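NS6 protease (Murine norovirus 1, PDB 4ASH) is a trypsin-like cysteine protease of a calicivirus that probably cleaves the viral polyprotein into its mature nonstructural proteins. Local coordinates at residues Val101-Gln106 / His117-Met122. The protein carries 1 engineered substitution. Numbering follows the deposited sequence.
Sequences VRMGSQ and HGQTGM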
loop_
_atom_site.group_PDB
_atom_site.type_symbol
_atom_site.label_atom_id
_atom_site.label_comp_id
_atom_site.label_asym_id
_atom_site.label_seq_id
_atom_site.Cartn_x
_atom_site.Cartn_y
_atom_site.Cartn_z
ATOM N N VAL A 101 -8.058 10.553 -3.103
ATOM C CA VAL A 101 -6.743 11.099 -3.405
ATOM C C VAL A 101 -6.534 11.169 -4.910
ATOM O O VAL A 101 -6.769 10.194 -5.622
ATOM C CB VAL A 101 -5.618 10.249 -2.755
ATOM C CG1 VAL A 101 -5.672 8.801 -3.228
ATOM C CG2 VAL A 101 -4.251 10.846 -3.045
ATOM N N ARG A 102 -6.110 12.335 -5.397
ATOM C CA ARG A 102 -5.732 12.447 -6.800
ATOM C C ARG A 102 -4.285 12.005 -6.950
ATOM O O ARG A 102 -3.385 12.599 -6.353
ATOM C CB ARG A 102 -5.894 13.873 -7.309
ATOM C CG ARG A 102 -5.538 13.976 -8.790
ATOM C CD ARG A 102 -5.229 15.399 -9.199
ATOM N NE ARG A 102 -5.019 15.506 -10.643
ATOM C CZ ARG A 102 -3.859 15.310 -11.263
ATOM N NH1 ARG A 102 -2.763 14.985 -10.585
ATOM N NH2 ARG A 102 -3.795 15.444 -12.584
ATOM N N MET A 103 -4.065 10.940 -7.714
ATOM C CA MET A 103 -2.722 10.397 -7.875
ATOM C C MET A 103 -1.915 11.298 -8.792
ATOM O O MET A 103 -2.410 11.721 -9.831
ATOM C CB MET A 103 -2.781 8.960 -8.397
ATOM C CG MET A 103 -3.538 8.015 -7.444
ATOM S SD MET A 103 -2.911 8.064 -5.728
ATOM C CE MET A 103 -1.229 7.507 -5.992
ATOM N N GLY A 104 -0.689 11.606 -8.376
ATOM C CA GLY A 104 0.204 12.458 -9.141
ATOM C C GLY A 104 1.284 11.660 -9.845
ATOM O O GLY A 104 1.040 10.578 -10.359
ATOM N N SER A 105 2.494 12.203 -9.887
ATOM C CA SER A 105 3.549 11.550 -10.652
ATOM C C SER A 105 4.261 10.476 -9.861
ATOM O O SER A 105 4.348 10.545 -8.626
ATOM C CB SER A 105 4.590 12.578 -11.135
ATOM O OG SER A 105 3.981 13.786 -11.548
ATOM N N GLN A 106 4.781 9.488 -10.580
ATOM C CA GLN A 106 5.674 8.506 -9.993
ATOM C C GLN A 106 7.092 9.059 -9.979
ATOM O O GLN A 106 7.501 9.758 -10.906
ATOM C CB GLN A 106 5.606 7.184 -10.768
ATOM C CG GLN A 106 4.222 6.550 -10.748
ATOM C CD GLN A 106 4.159 5.233 -11.501
ATOM O OE1 GLN A 106 5.152 4.519 -11.614
ATOM N NE2 GLN A 106 2.985 4.915 -12.029
ATOM N N HIS A 117 10.513 4.326 -3.995
ATOM C CA HIS A 117 9.909 4.350 -5.314
ATOM C C HIS A 117 8.416 4.362 -5.089
ATOM O O HIS A 117 7.871 3.468 -4.448
ATOM C CB HIS A 117 10.307 3.116 -6.118
ATOM C CG HIS A 117 11.780 2.872 -6.137
ATOM N ND1 HIS A 117 12.653 3.673 -6.836
ATOM C CD2 HIS A 117 12.535 1.928 -5.527
ATOM C CE1 HIS A 117 13.886 3.226 -6.669
ATOM N NE2 HIS A 117 13.842 2.170 -5.878
ATOM N N GLY A 118 7.739 5.388 -5.577
ATOM C CA GLY A 118 6.318 5.471 -5.311
ATOM C C GLY A 118 5.605 6.484 -6.169
ATOM O O GLY A 118 6.119 6.921 -7.200
ATOM N N GLN A 119 4.408 6.854 -5.737
ATOM C CA GLN A 119 3.601 7.798 -6.474
ATOM C C GLN A 119 3.097 8.843 -5.510
ATOM O O GLN A 119 2.620 8.518 -4.420
ATOM C CB GLN A 119 2.431 7.097 -7.167
ATOM C CG GLN A 119 1.776 7.956 -8.244
ATOM C CD GLN A 119 0.905 7.161 -9.194
ATOM O OE1 GLN A 119 0.821 5.931 -9.108
ATOM N NE2 GLN A 119 0.255 7.860 -10.119
ATOM N N THR A 120 3.208 10.106 -5.898
ATOM C CA THR A 120 2.681 11.169 -5.055
ATOM C C THR A 120 1.167 11.203 -5.189
ATOM O O THR A 120 0.602 10.644 -6.131
ATOM C CB THR A 120 3.237 12.549 -5.469
ATOM O OG1 THR A 120 2.811 12.837 -6.800
ATOM C CG2 THR A 120 4.753 12.548 -5.411
ATOM N N GLY A 121 0.512 11.845 -4.233
ATOM C CA GLY A 121 -0.927 11.990 -4.270
ATOM C C GLY A 121 -1.360 13.242 -3.538
ATOM O O GLY A 121 -0.658 13.732 -2.650
ATOM N N MET A 122 -2.515 13.763 -3.926
ATOM C CA MET A 122 -3.078 14.937 -3.264
ATOM C C MET A 122 -4.408 14.568 -2.628
ATOM O O MET A 122 -5.362 14.231 -3.325
ATOM C CB MET A 122 -3.266 16.067 -4.288
ATOM C CG MET A 122 -3.903 17.334 -3.739
ATOM S SD MET A 122 -4.287 18.553 -5.029
ATOM C CE MET A 122 -5.535 17.681 -5.976
HETATM O O HOH W 1 3.052 14.799 -8.210
HETATM O O HOH W 2 6.873 4.586 -8.982
#
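Gln-119 NE2 donates to Gly-104 O at 2.8 Å across the antiparallel beta hairpin of strands 96-111 and 114-123, at a beta bulge where 101-106 carries one residue more than 117-122. The hairpin belongs to the second, C-terminal beta-barrel of the chymotrypsin-like fold, flanked there by strands 84-90 and 168-172. Arg-102 and Met-122 form a hydrogen-bonded pair, with Met-122 N to Arg-102 O at 2.8 Å, and Met-103 faces Gly-121 as a non-hydrogen-bonded pair. Past the bulge, Gln-106 rather than Ser-105 pairs with Gln-119. Gly-104 N still donates to Thr-120 O, from above the carbonyl plane (44° out of it), while Thr-120 N bonds to Ser-105 O at 3.0 Å. Gly-104 O sits almost in the amide plane of Gln-119. With CG anti to the backbone N (chi1 -165°) and the chain extended beyond it, the Gln-119 side chain runs over the opposite strand. It passes between Met-103 and Gln-106, crossing Met-103 at about a right angle. Met-103 bends at chi2 and chi3, and its CE comes 3.8 Å from Gln-119 CG. On the other flank Gln-106 CG packs 3.7 Å from Gln-119 CD, the two amide planes turned 48° apart. Further out, Cys-79 N donates to Gln-119 OE1, fixing the rotation of an amide gripped at both ends, and Met-103 packs on Tyr-145 and Cys-79. Elsewhere, Arg-102 CD meets Met-122 CE at 4.0 Å, the two chains crossing at a slant; the guanidinium makes a weak, long ion pair with Glu-81, which also accepts from Ser-105 OG. Beside Gln-106, a water donates to both Gln-106 OE1 and Gly-118 O, the latter at 3.0 Å.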